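Local structure of probable sugar ABC transporter, sugar-binding protein (Streptococcus pneumoniae, 2W7Y) at residues Y46-S49 against E50-P54; S111-A114 against I115-L119; K267-E271 against G272-V276; P349-E352 against N353-V356; K417-S420 against T421-V424. The protein binds the blood group A trisaccharide and probably delivers such glycans to an ABC transporter for uptake. All coordinates share one frame; numbering follows the deposited sequence.

Contact 1: residues Y46-S49 against E50-P54; sequences YHHS and EDEWP. With FUC (alpha-L-fucopyranose), chain C; GAL (beta-D-galactopyranose), chain B.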
loop_
_atom_site.group_PDB
_atom_site.type_symbol
_atom_site.label_atom_id
_atom_site.label_comp_id
_atom_site.label_asym_id
_atom_site.label_seq_id
_atom_site.Cartn_x
_atom_site.Cartn_y
_atom_site.Cartn_z
ATOM N N TYR A 46 -1.432 -14.770 -0.824
ATOM C CA TYR A 46 -0.296 -15.322 -1.557
ATOM C C TYR A 46 -0.658 -16.682 -2.159
ATOM O O TYR A 46 -0.266 -17.734 -1.653
ATOM C CB TYR A 46 0.944 -15.394 -0.662
ATOM C CG TYR A 46 1.404 -14.045 -0.146
ATOM C CD1 TYR A 46 2.104 -13.159 -0.970
ATOM C CD2 TYR A 46 1.134 -13.651 1.161
ATOM C CE1 TYR A 46 2.520 -11.913 -0.499
ATOM C CE2 TYR A 46 1.552 -12.408 1.643
ATOM C CZ TYR A 46 2.243 -11.545 0.808
ATOM O OH TYR A 46 2.655 -10.310 1.270
ATOM N N HIS A 47 -1.422 -16.627 -3.250
ATOM C CA HIS A 47 -1.974 -17.807 -3.929
ATOM C C HIS A 47 -1.176 -18.178 -5.176
ATOM O O HIS A 47 -1.358 -19.250 -5.746
ATOM C CB HIS A 47 -3.422 -17.525 -4.335
ATOM C CG HIS A 47 -3.578 -16.310 -5.199
ATOM N ND1 HIS A 47 -3.373 -16.335 -6.562
ATOM C CD2 HIS A 47 -3.916 -15.035 -4.893
ATOM C CE1 HIS A 47 -3.578 -15.128 -7.059
ATOM N NE2 HIS A 47 -3.910 -14.320 -6.068
ATOM N N HIS A 48 -0.297 -17.268 -5.585
ATOM C CA HIS A 48 0.405 -17.334 -6.862
ATOM C C HIS A 48 1.316 -18.549 -6.984
ATOM O O HIS A 48 2.005 -18.922 -6.030
ATOM C CB HIS A 48 1.233 -16.056 -7.068
ATOM C CG HIS A 48 0.482 -14.795 -6.767
ATOM N ND1 HIS A 48 0.048 -13.933 -7.752
ATOM C CD2 HIS A 48 0.074 -14.260 -5.592
ATOM C CE1 HIS A 48 -0.589 -12.919 -7.195
ATOM N NE2 HIS A 48 -0.589 -13.094 -5.886
ATOM N N SER A 49 1.304 -19.164 -8.163
ATOM C CA SER A 49 2.288 -20.180 -8.501
ATOM C C SER A 49 3.647 -19.495 -8.539
ATOM O O SER A 49 3.742 -18.316 -8.891
ATOM C CB SER A 49 1.974 -20.820 -9.852
ATOM O OG SER A 49 2.254 -19.941 -10.925
ATOM N N GLU A 50 4.696 -20.229 -8.177
ATOM C CA GLU A 50 6.037 -19.645 -8.113
ATOM C C GLU A 50 6.550 -19.158 -9.472
ATOM O O GLU A 50 7.498 -18.377 -9.539
ATOM C CB GLU A 50 7.032 -20.587 -7.430
ATOM C CG GLU A 50 7.163 -21.956 -8.055
ATOM C CD GLU A 50 8.172 -22.825 -7.330
ATOM O OE1 GLU A 50 8.076 -24.061 -7.448
ATOM O OE2 GLU A 50 9.060 -22.277 -6.640
ATOM N N ASP A 51 5.893 -19.601 -10.542
ATOM C CA ASP A 51 6.195 -19.135 -11.893
ATOM C C ASP A 51 5.526 -17.805 -12.267
ATOM O O ASP A 51 6.005 -17.107 -13.164
ATOM C CB ASP A 51 5.871 -20.219 -12.923
ATOM C CG ASP A 51 7.027 -21.193 -13.140
ATOM O OD1 ASP A 51 8.120 -20.994 -12.562
ATOM O OD2 ASP A 51 6.844 -22.164 -13.905
ATOM N N GLU A 52 4.432 -17.451 -11.589
ATOM C CA GLU A 52 3.817 -16.128 -11.792
ATOM C C GLU A 52 4.295 -15.082 -10.772
ATOM O O GLU A 52 4.459 -13.909 -11.120
ATOM C CB GLU A 52 2.279 -16.198 -11.910
ATOM C CG GLU A 52 1.533 -16.677 -10.669
ATOM C CD GLU A 52 0.111 -17.157 -10.950
ATOM O OE1 GLU A 52 -0.459 -16.842 -12.020
ATOM O OE2 GLU A 52 -0.440 -17.864 -10.085
ATOM N N TRP A 53 4.525 -15.512 -9.531
ATOM C CA TRP A 53 5.087 -14.653 -8.482
ATOM C C TRP A 53 5.793 -15.493 -7.406
ATOM O O TRP A 53 5.140 -16.005 -6.493
ATOM C CB TRP A 53 4.002 -13.758 -7.855
ATOM C CG TRP A 53 4.530 -12.547 -7.119
ATOM C CD1 TRP A 53 5.629 -11.801 -7.446
ATOM C CD2 TRP A 53 3.959 -11.927 -5.958
ATOM N NE1 TRP A 53 5.785 -10.767 -6.555
ATOM C CE2 TRP A 53 4.773 -10.819 -5.631
ATOM C CE3 TRP A 53 2.846 -12.206 -5.154
ATOM C CZ2 TRP A 53 4.510 -9.987 -4.533
ATOM C CZ3 TRP A 53 2.581 -11.377 -4.062
ATOM C CH2 TRP A 53 3.413 -10.279 -3.766
ATOM N N PRO A 54 7.130 -15.647 -7.524
ATOM C CA PRO A 54 7.955 -16.433 -6.593
ATOM C C PRO A 54 7.826 -16.011 -5.128
ATOM O O PRO A 54 8.053 -16.830 -4.234
ATOM C CB PRO A 54 9.385 -16.176 -7.085
ATOM C CG PRO A 54 9.238 -15.820 -8.504
ATOM C CD PRO A 54 7.946 -15.066 -8.606
HETATM C C1 FUC C . -1.120 -7.679 -2.452
HETATM C C2 FUC C . -1.466 -8.310 -3.803
HETATM C C3 FUC C . -0.733 -9.645 -3.950
HETATM C C4 FUC C . -1.110 -10.575 -2.796
HETATM C C5 FUC C . -0.823 -9.871 -1.464
HETATM C C6 FUC C . -1.283 -10.684 -0.258
HETATM O O2 FUC C . -1.090 -7.438 -4.840
HETATM O O3 FUC C . -0.999 -10.243 -5.200
HETATM O O4 FUC C . -2.476 -10.932 -2.878
HETATM O O5 FUC C . -1.423 -8.585 -1.400
HETATM C C1 GAL B . 1.964 -7.159 -0.838
HETATM C C2 GAL B . 0.645 -6.531 -1.292
HETATM C C3 GAL B . 0.814 -5.028 -1.529
HETATM C C4 GAL B . 1.531 -4.340 -0.362
HETATM C C5 GAL B . 2.838 -5.090 -0.067
HETATM C C6 GAL B . 3.658 -4.495 1.079
HETATM O O1 GAL B . 1.708 -8.463 -0.368
HETATM O O2 GAL B . 0.241 -7.175 -2.483
HETATM O O3 GAL B . -0.442 -4.436 -1.772
HETATM O O4 GAL B . 0.675 -4.325 0.757
HETATM O O5 GAL B . 2.548 -6.443 0.229
HETATM O O6 GAL B . 5.008 -4.898 0.936
#
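Ser49, Trp53 and His48 carry this turn at the edge of the glycan pocket. The carbonyl of Ser49 accepts two donors: Trp53 N reaches Ser49 O at 3.0 Å, nearly straight (N-H...O 176°), while Glu52 N meets it from above the carbonyl plane. Glu52 returns the bond, its OE2 accepting from Ser49 N at 2.9 Å on the anti side of the carboxylate. With chi1 at 64°, CG of Glu52 sits between its own N and carbonyl carbon, which brings CG alongside Ser49 OG.

Trp53 directs its six-membered ring edge at the face of the His48 imidazole, a T-shaped pair with planes at 77° and Trp53 CE3 3.5 Å from His48 CD2. On its far side His48 is backed by the ring of His47. Trp53 CZ3 also touches Tyr46 CD1 at 3.6 Å. This aromatic cluster belongs to the glycan pocket: His48 NE2 bonds fucose O3 at 3.0 Å, Tyr46 OH bonds galactose O1 at 2.6 Å, and fucose C6 lies over the tyrosine face.

The loop joins strand 39-44 to helix 54-69, whose Arg60 bonds the carbonyls of Tyr46 and His48 and whose Ala56 touches both side chains.

Contact 2: residues S111-A114 against I115-L119; sequences SLAA and IEQKL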
loop_
_atom_site.group_PDB
_atom_site.type_symbol
_atom_site.label_atom_id
_atom_site.label_comp_id
_atom_site.label_asym_id
_atom_site.label_seq_id
_atom_site.Cartn_x
_atom_site.Cartn_y
_atom_site.Cartn_z
ATOM N N SER A 111 -11.954 -3.445 8.955
ATOM C CA SER A 111 -13.344 -3.010 8.979
ATOM C C SER A 111 -13.601 -2.171 10.228
ATOM O O SER A 111 -13.237 -2.568 11.338
ATOM C CB SER A 111 -14.273 -4.223 8.960
ATOM O OG SER A 111 -15.612 -3.842 9.213
ATOM N N LEU A 112 -14.211 -1.004 10.034
ATOM C CA LEU A 112 -14.579 -0.124 11.143
ATOM C C LEU A 112 -15.742 -0.699 11.951
ATOM O O LEU A 112 -15.841 -0.466 13.157
ATOM C CB LEU A 112 -14.910 1.283 10.635
ATOM C CG LEU A 112 -13.782 2.119 10.000
ATOM C CD1 LEU A 112 -14.334 3.446 9.479
ATOM C CD2 LEU A 112 -12.623 2.370 10.965
ATOM N N ALA A 113 -16.609 -1.453 11.276
ATOM C CA ALA A 113 -17.704 -2.178 11.918
ATOM C C ALA A 113 -17.192 -3.320 12.798
ATOM O O ALA A 113 -17.805 -3.648 13.811
ATOM C CB ALA A 113 -18.673 -2.708 10.869
ATOM N N ALA A 114 -16.073 -3.926 12.400
ATOM C CA ALA A 114 -15.442 -4.988 13.180
ATOM C C ALA A 114 -14.882 -4.452 14.501
ATOM O O ALA A 114 -15.003 -5.101 15.546
ATOM C CB ALA A 114 -14.354 -5.662 12.376
ATOM N N ILE A 115 -14.283 -3.264 14.440
ATOM C CA ILE A 115 -13.751 -2.593 15.624
ATOM C C ILE A 115 -14.870 -2.146 16.579
ATOM O O ILE A 115 -14.740 -2.301 17.797
ATOM C CB ILE A 115 -12.819 -1.414 15.232
ATOM C CG1 ILE A 115 -11.530 -1.953 14.596
ATOM C CG2 ILE A 115 -12.505 -0.527 16.443
ATOM C CD1 ILE A 115 -10.830 -0.965 13.687
ATOM N N GLU A 116 -15.966 -1.621 16.027
ATOM C CA GLU A 116 -17.115 -1.176 16.834
ATOM C C GLU A 116 -17.781 -2.347 17.571
ATOM O O GLU A 116 -18.246 -2.197 18.706
ATOM C CB GLU A 116 -18.146 -0.413 15.975
ATOM C CG GLU A 116 -19.304 -1.275 15.440
ATOM C CD GLU A 116 -20.246 -0.551 14.476
ATOM O OE1 GLU A 116 -20.321 0.699 14.517
ATOM O OE2 GLU A 116 -20.926 -1.250 13.685
ATOM N N GLN A 117 -17.817 -3.506 16.915
ATOM C CA GLN A 117 -18.423 -4.712 17.470
ATOM C C GLN A 117 -17.398 -5.536 18.245
ATOM O O GLN A 117 -17.710 -6.636 18.714
ATOM C CB GLN A 117 -19.016 -5.569 16.348
ATOM C CG GLN A 117 -20.300 -5.042 15.734
ATOM C CD GLN A 117 -20.766 -5.885 14.557
ATOM O OE1 GLN A 117 -20.965 -5.371 13.457
ATOM N NE2 GLN A 117 -20.938 -7.183 14.782
ATOM N N LYS A 118 -16.194 -4.969 18.389
ATOM C CA LYS A 118 -14.973 -5.647 18.893
ATOM C C LYS A 118 -14.790 -7.103 18.465
ATOM O O LYS A 118 -14.543 -7.992 19.290
ATOM C CB LYS A 118 -14.744 -5.467 20.407
ATOM C CG LYS A 118 -15.969 -5.306 21.256
ATOM C CD LYS A 118 -16.187 -3.854 21.642
ATOM C CE LYS A 118 -15.503 -3.516 22.957
ATOM N NZ LYS A 118 -16.074 -2.274 23.554
ATOM N N LEU A 119 -14.892 -7.314 17.159
ATOM C CA LEU A 119 -14.639 -8.606 16.532
ATOM C C LEU A 119 -13.134 -8.873 16.424
ATOM O O LEU A 119 -12.714 -9.984 16.098
ATOM C CB LEU A 119 -15.277 -8.624 15.138
ATOM C CG LEU A 119 -16.753 -8.989 14.906
ATOM C CD1 LEU A 119 -17.651 -8.801 16.119
ATOM C CD2 LEU A 119 -17.313 -8.235 13.698
#
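Ala114 O accepts from Leu119 N at 2.7 Å, with an N-H...O angle of 160°, the bond that spans the end of this short helix. Two earlier carbonyls are taken in the ordinary i to i+4 manner, Leu112 O by Glu116 N and Ala113 O by Gln117 N, each at 3.1 Å. Ser111 O receives Ile115 N at 3.3 Å, a weak bond. At the N-cap, Ser111 OG accepts from Ala114 N at 3.2 Å, giving an amide of the first turn a side-chain acceptor.

Helix 112-116 is thus closed at both ends, by the serine cap in front and by a Schellman motif behind. In the latter, Lys118 is the C-prime residue with positive phi (37°); its own amide makes a weak bond to Ile115 O, and the reversal it introduces brings Leu119 back over the last turn.

The apolar part follows from that reversal. Leu119 CD2 lies 3.8 Å from Ala114 CA and also meets the methyl of Ala114. Elsewhere on the helix, the side chains of Glu116 and Gln117 both lean over Ala113 O through aliphatic carbons, CG of Glu116 approaching Ala113 O to 3.2 Å. Val94 of helix 86-94 packs against Ser111, Ala114 and Leu119, and the backbone of Leu119 is further hydrogen-bonded to Ser315.

Contact 3: residues K267-E271 against G272-V276; sequences KDFQE and GKSAV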
loop_
_atom_site.group_PDB
_atom_site.type_symbol
_atom_site.label_atom_id
_atom_site.label_comp_id
_atom_site.label_asym_id
_atom_site.label_seq_id
_atom_site.Cartn_x
_atom_site.Cartn_y
_atom_site.Cartn_z
ATOM N N LYS A 267 2.767 -5.253 -15.832
ATOM C CA LYS A 267 3.246 -5.923 -17.039
ATOM C C LYS A 267 3.623 -4.914 -18.128
ATOM O O LYS A 267 4.726 -4.977 -18.671
ATOM C CB LYS A 267 2.186 -6.905 -17.546
ATOM C CG LYS A 267 2.696 -7.963 -18.505
ATOM C CD LYS A 267 1.704 -9.125 -18.595
ATOM C CE LYS A 267 2.002 -10.042 -19.767
ATOM N NZ LYS A 267 1.533 -9.467 -21.064
ATOM N N ASP A 268 2.708 -3.982 -18.412
ATOM C CA ASP A 268 2.915 -2.930 -19.416
ATOM C C ASP A 268 4.179 -2.137 -19.145
ATOM O O ASP A 268 4.944 -1.848 -20.065
ATOM C CB ASP A 268 1.724 -1.967 -19.445
ATOM C CG ASP A 268 0.580 -2.465 -20.306
ATOM O OD1 ASP A 268 0.722 -3.517 -20.970
ATOM O OD2 ASP A 268 -0.467 -1.786 -20.323
ATOM N N PHE A 269 4.384 -1.799 -17.873
ATOM C CA PHE A 269 5.530 -1.017 -17.437
ATOM C C PHE A 269 6.842 -1.782 -17.601
ATOM O O PHE A 269 7.833 -1.217 -18.065
ATOM C CB PHE A 269 5.338 -0.560 -15.987
ATOM C CG PHE A 269 6.390 0.395 -15.512
ATOM C CD1 PHE A 269 6.496 1.671 -16.064
ATOM C CD2 PHE A 269 7.271 0.025 -14.508
ATOM C CE1 PHE A 269 7.472 2.553 -15.624
ATOM C CE2 PHE A 269 8.245 0.904 -14.063
ATOM C CZ PHE A 269 8.348 2.168 -14.625
ATOM N N GLN A 270 6.829 -3.062 -17.229
ATOM C CA GLN A 270 7.965 -3.972 -17.418
ATOM C C GLN A 270 8.345 -4.113 -18.887
ATOM O O GLN A 270 9.512 -4.337 -19.214
ATOM C CB GLN A 270 7.637 -5.362 -16.858
ATOM C CG GLN A 270 7.499 -5.427 -15.343
ATOM C CD GLN A 270 7.006 -6.777 -14.839
ATOM O OE1 GLN A 270 6.138 -6.846 -13.963
ATOM N NE2 GLN A 270 7.559 -7.852 -15.384
ATOM N N GLU A 271 7.350 -3.983 -19.764
ATOM C CA GLU A 271 7.534 -4.158 -21.201
ATOM C C GLU A 271 7.795 -2.836 -21.929
ATOM O O GLU A 271 7.939 -2.813 -23.149
ATOM C CB GLU A 271 6.326 -4.884 -21.805
ATOM C CG GLU A 271 6.178 -6.337 -21.342
ATOM C CD GLU A 271 4.927 -7.026 -21.875
ATOM O OE1 GLU A 271 4.025 -6.343 -22.412
ATOM O OE2 GLU A 271 4.845 -8.268 -21.751
ATOM N N GLY A 272 7.852 -1.742 -21.175
ATOM C CA GLY A 272 8.149 -0.425 -21.737
ATOM C C GLY A 272 6.997 0.217 -22.484
ATOM O O GLY A 272 7.212 1.009 -23.403
ATOM N N LYS A 273 5.775 -0.120 -22.084
ATOM C CA LYS A 273 4.565 0.422 -22.712
ATOM C C LYS A 273 4.023 1.652 -21.982
ATOM O O LYS A 273 3.177 2.363 -22.515
ATOM C CB LYS A 273 3.484 -0.655 -22.815
ATOM C CG LYS A 273 3.820 -1.786 -23.773
ATOM C CD LYS A 273 2.713 -2.828 -23.802
ATOM C CE LYS A 273 2.866 -3.772 -24.987
ATOM N NZ LYS A 273 4.004 -4.716 -24.819
ATOM N N SER A 274 4.508 1.889 -20.765
ATOM C CA SER A 274 4.149 3.083 -19.996
ATOM C C SER A 274 5.389 3.754 -19.403
ATOM O O SER A 274 6.445 3.126 -19.288
ATOM C CB SER A 274 3.115 2.756 -18.908
ATOM O OG SER A 274 3.560 1.725 -18.044
ATOM N N ALA A 275 5.257 5.030 -19.045
ATOM C CA ALA A 275 6.394 5.832 -18.584
ATOM C C ALA A 275 6.560 5.813 -17.069
ATOM O O ALA A 275 7.679 5.778 -16.568
ATOM C CB ALA A 275 6.275 7.265 -19.087
ATOM N N VAL A 276 5.442 5.845 -16.352
ATOM C CA VAL A 276 5.460 5.844 -14.892
ATOM C C VAL A 276 4.479 4.819 -14.297
ATOM O O VAL A 276 3.450 4.497 -14.894
ATOM C CB VAL A 276 5.284 7.288 -14.304
ATOM C CG1 VAL A 276 4.194 8.027 -15.015
ATOM C CG2 VAL A 276 5.036 7.265 -12.791
HETATM O O HOH W 1 8.273 1.283 -19.086
#
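Gly272 and the carbonyls of Asp268 and Phe269 form a Schellman motif that ends helix 262-270. Among the backbone bonds, Lys273 N reaches Asp268 O at 2.8 Å (N-H...O 162°), and Gly272 N reaches Phe269 O at 3.2 Å from well above the carbonyl plane. Positive phi at Gly272 (76°) turns the chain for both. A water extends the set, donating to Phe269 O and Ser274 O and so tying the last turn to the departing chain.

The charged contacts lie on the exposed flank. Glu271 and Lys273 run side by side in the same direction, and Lys273 NZ meets Glu271 OE1 at 2.9 Å from above the carboxylate plane; OE2 of the same group forms a longer salt bridge with Lys267 NZ. Asp268 crosses the lysine at about a right angle, its OD1 against the methylene CD, while its OD2 is bonded to Tyr199 OH.

The aromatic contacts are those of Phe269, which also meets Phe277 and touches Trp162 of strand 157-164. With CG anti to the backbone N (chi1 -173°), the ring extends along the outgoing chain. Two oxygens, Ser274 OG and Ala275 O, lie at the ring edge near its plane, the latter 3.4 Å from Phe269 CE1.

Contact 4: residues P349-E352 against N353-V356; sequences PSNE and NVNV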
loop_
_atom_site.group_PDB
_atom_site.type_symbol
_atom_site.label_atom_id
_atom_site.label_comp_id
_atom_site.label_asym_id
_atom_site.label_seq_id
_atom_site.Cartn_x
_atom_site.Cartn_y
_atom_site.Cartn_z
ATOM N N PRO A 349 10.800 -4.476 5.522
ATOM C CA PRO A 349 10.433 -5.128 6.777
ATOM C C PRO A 349 9.919 -4.137 7.822
ATOM O O PRO A 349 10.372 -2.988 7.864
ATOM C CB PRO A 349 11.754 -5.751 7.240
ATOM C CG PRO A 349 12.807 -4.911 6.624
ATOM C CD PRO A 349 12.257 -4.503 5.294
ATOM N N SER A 350 8.975 -4.580 8.648
ATOM C CA SER A 350 8.464 -3.760 9.746
ATOM C C SER A 350 9.467 -3.715 10.894
ATOM O O SER A 350 9.513 -2.748 11.656
ATOM C CB SER A 350 7.112 -4.284 10.242
ATOM O OG SER A 350 7.234 -5.547 10.874
ATOM N N ASN A 351 10.270 -4.773 11.002
ATOM C CA ASN A 351 11.248 -4.913 12.072
ATOM C C ASN A 351 12.435 -3.980 11.872
ATOM O O ASN A 351 13.204 -4.128 10.920
ATOM C CB ASN A 351 11.712 -6.366 12.174
ATOM C CG ASN A 351 12.480 -6.658 13.448
ATOM O OD1 ASN A 351 12.923 -5.750 14.151
ATOM N ND2 ASN A 351 12.644 -7.939 13.749
ATOM N N GLU A 352 12.575 -3.028 12.790
ATOM C CA GLU A 352 13.602 -1.992 12.703
ATOM C C GLU A 352 14.994 -2.489 13.097
ATOM O O GLU A 352 15.976 -1.748 12.983
ATOM C CB GLU A 352 13.193 -0.770 13.528
ATOM C CG GLU A 352 11.984 -0.046 12.940
ATOM C CD GLU A 352 11.452 1.069 13.821
ATOM O OE1 GLU A 352 11.891 1.194 14.985
ATOM O OE2 GLU A 352 10.584 1.824 13.339
ATOM N N ASN A 353 15.068 -3.741 13.553
ATOM C CA ASN A 353 16.339 -4.405 13.843
ATOM C C ASN A 353 17.031 -4.905 12.577
ATOM O O ASN A 353 18.220 -5.207 12.596
ATOM C CB ASN A 353 16.137 -5.579 14.808
ATOM C CG ASN A 353 15.792 -5.134 16.219
ATOM O OD1 ASN A 353 16.422 -4.233 16.772
ATOM N ND2 ASN A 353 14.800 -5.786 16.816
ATOM N N VAL A 354 16.275 -5.006 11.485
ATOM C CA VAL A 354 16.822 -5.424 10.196
ATOM C C VAL A 354 17.468 -4.225 9.510
ATOM O O VAL A 354 16.798 -3.240 9.195
ATOM C CB VAL A 354 15.740 -6.049 9.280
ATOM C CG1 VAL A 354 16.339 -6.447 7.937
ATOM C CG2 VAL A 354 15.110 -7.251 9.947
ATOM N N ASN A 355 18.779 -4.317 9.298
ATOM C CA ASN A 355 19.543 -3.239 8.681
ATOM C C ASN A 355 19.420 -3.265 7.157
ATOM O O ASN A 355 20.230 -3.881 6.464
ATOM C CB ASN A 355 21.010 -3.295 9.123
ATOM C CG ASN A 355 21.701 -1.940 9.045
ATOM O OD1 ASN A 355 21.206 -1.003 8.415
ATOM N ND2 ASN A 355 22.856 -1.833 9.694
ATOM N N VAL A 356 18.399 -2.580 6.654
ATOM C CA VAL A 356 18.079 -2.533 5.223
ATOM C C VAL A 356 19.222 -1.977 4.361
ATOM O O VAL A 356 19.490 -2.500 3.277
ATOM C CB VAL A 356 16.754 -1.745 4.969
ATOM C CG1 VAL A 356 16.667 -1.230 3.537
ATOM C CG2 VAL A 356 15.545 -2.607 5.317
HETATM O O HOH W 2 14.138 -2.470 8.971
#
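Asn351 holds the following turn with its side chain and backbone together. Its CG is anti to the backbone N (chi1 -167°), which carries OD1 forward to accept from Asn353 N at 3.0 Å (N-H...O 161°), with the donor above the amide plane. This is an Asx turn laid over a type I beta turn, whose closing bond runs from Val354 N to Asn351 O at 3.2 Å. A water donates to Asn351 O and to Val354 O, bridging the two ends of the turn.

The amide planes of Asn351 and Asn353 stand 68° apart. Each side chain also has a partner elsewhere: Asn351 ND2 is hydrogen-bonded to Asp335 OD1, and Asn353 OD1 to Lys134 NZ.

On the apolar side, the ring of Pro349 faces two valines. CG2 of Val356 lies 3.8 Å from Pro349 CD and equally near Pro349 CG. Val354, with CG1 anti to its N (chi1 179°), places this branch 4.1 Å from Pro349 CG and its CG2 near CB of Asn351.

The loop runs from helix 335-343 to helix 356-361. Gln338 of the former touches Pro349 and Asn351, and Asn355 occupies the N-cap position of the latter.

Contact 5: residues K417-S420 against T421-V424; sequences KVKS and TQDV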
loop_
_atom_site.group_PDB
_atom_site.type_symbol
_atom_site.label_atom_id
_atom_site.label_comp_id
_atom_site.label_asym_id
_atom_site.label_seq_id
_atom_site.Cartn_x
_atom_site.Cartn_y
_atom_site.Cartn_z
ATOM N N LYS A 417 -17.791 17.225 -11.289
ATOM C CA LYS A 417 -17.367 15.915 -10.797
ATOM C C LYS A 417 -16.728 16.029 -9.413
ATOM O O LYS A 417 -17.008 15.209 -8.534
ATOM C CB LYS A 417 -16.405 15.232 -11.775
ATOM C CG LYS A 417 -16.068 13.784 -11.412
ATOM C CD LYS A 417 -17.288 12.877 -11.504
ATOM C CE LYS A 417 -16.985 11.483 -10.994
ATOM N NZ LYS A 417 -18.146 10.571 -11.199
ATOM N N VAL A 418 -15.877 17.041 -9.232
ATOM C CA VAL A 418 -15.280 17.342 -7.931
ATOM C C VAL A 418 -16.388 17.562 -6.893
ATOM O O VAL A 418 -16.354 16.971 -5.808
ATOM C CB VAL A 418 -14.331 18.577 -7.993
ATOM C CG1 VAL A 418 -14.051 19.136 -6.601
ATOM C CG2 VAL A 418 -13.031 18.221 -8.688
ATOM N N LYS A 419 -17.376 18.384 -7.253
ATOM C CA LYS A 419 -18.493 18.698 -6.367
ATOM C C LYS A 419 -19.336 17.469 -6.015
ATOM O O LYS A 419 -19.737 17.300 -4.860
ATOM C CB LYS A 419 -19.384 19.788 -6.970
ATOM C CG LYS A 419 -20.131 20.591 -5.920
ATOM C CD LYS A 419 -21.544 20.910 -6.351
ATOM C CE LYS A 419 -22.418 21.172 -5.140
ATOM N NZ LYS A 419 -23.862 21.224 -5.491
ATOM N N SER A 420 -19.601 16.620 -7.009
ATOM C CA SER A 420 -20.396 15.410 -6.794
ATOM C C SER A 420 -19.600 14.342 -6.036
ATOM O O SER A 420 -20.179 13.533 -5.309
ATOM C CB SER A 420 -20.963 14.862 -8.117
ATOM O OG SER A 420 -20.053 13.994 -8.774
ATOM N N THR A 421 -18.279 14.349 -6.214
ATOM C CA THR A 421 -17.387 13.465 -5.466
ATOM C C THR A 421 -17.407 13.821 -3.982
ATOM O O THR A 421 -17.523 12.936 -3.131
ATOM C CB THR A 421 -15.938 13.509 -6.013
ATOM O OG1 THR A 421 -15.924 12.987 -7.349
ATOM C CG2 THR A 421 -14.993 12.687 -5.142
ATOM N N GLN A 422 -17.313 15.112 -3.675
ATOM C CA GLN A 422 -17.376 15.555 -2.283
ATOM C C GLN A 422 -18.776 15.392 -1.682
ATOM O O GLN A 422 -18.917 15.272 -0.468
ATOM C CB GLN A 422 -16.776 16.964 -2.078
ATOM C CG GLN A 422 -17.319 18.082 -2.946
ATOM C CD GLN A 422 -16.345 19.250 -3.102
ATOM O OE1 GLN A 422 -16.451 20.031 -4.048
ATOM N NE2 GLN A 422 -15.396 19.370 -2.180
ATOM N N ASP A 423 -19.797 15.357 -2.537
ATOM C CA ASP A 423 -21.158 15.010 -2.118
ATOM C C ASP A 423 -21.245 13.544 -1.682
ATOM O O ASP A 423 -21.910 13.221 -0.691
ATOM C CB ASP A 423 -22.163 15.282 -3.247
ATOM C CG ASP A 423 -22.522 16.762 -3.385
ATOM O OD1 ASP A 423 -23.299 17.098 -4.309
ATOM O OD2 ASP A 423 -22.040 17.588 -2.578
ATOM N N VAL A 424 -20.570 12.669 -2.427
ATOM C CA VAL A 424 -20.522 11.233 -2.138
ATOM C C VAL A 424 -19.762 10.931 -0.837
ATOM O O VAL A 424 -20.186 10.077 -0.050
ATOM C CB VAL A 424 -19.930 10.430 -3.344
ATOM C CG1 VAL A 424 -19.510 9.016 -2.937
ATOM C CG2 VAL A 424 -20.934 10.370 -4.496
HETATM O O HOH W 3 -18.264 10.587 -7.780
#
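Thr421 grips the carbonyl of Lys417 twice, from opposite faces of its plane: Thr421 N lies 2.8 Å from Lys417 O, and Thr421 OG1, donating to the same oxygen, 2.7 Å. The hydroxyl can fold back because OG1 stands beside its own backbone N (chi1 -65°), while the methyl branch is anti to it. A water weakly links Lys417 NZ and Thr421 OG1; the ammonium group also has a salt bridge to Glu406.

Gln422 follows, its amide N bonded to Val418 O at 3.0 Å (N-H...O 162°). Its chi1 of 54° turns the extended chain back along the helix, so OE1 lies 3.4 Å from Lys419 CA and 3.6 Å from Val418 CG1, while NE2 bonds Ile234 O.

Asp423 N takes Lys419 O at 3.0 Å. Its carboxylate OD1 remains 4.3 Å from Lys419 NZ, beyond a salt bridge, though the opposite charges probably attract.

Val424 N completes the series on Ser420 O, and its CG2 rests against the same oxygen at 3.4 Å.

Successive i to i+4 bonds, one doubled by a threonine hydroxyl, are those of regular alpha helix, here the interior of helix 414-427, the last helix of the chain, whose Val418 and Thr421 pack on helix 237-252.

The five contacts follow in series along the chain; none nests in or crosses another. Contact 1 closes the loop between strand 39-44 and helix 54-69 at the glycan. Contact 2 spans helix 112-116 and its exit, which pack on helix 86-94, about 32 Å away between centres. Contact 3 closes the exit of helix 262-270 toward strand 276-277, across the chain's centre from contact 2, yet its nearest atoms come within about 8 Å of contact 1. Contact 4 closes the turn between helices 335-343 and 356-361, the side chain of Pro349 about 8 Å from galactose. Contact 5 lies within helix 414-427, packed on helix 237-252, its centre about 41 Å from that of contact 4.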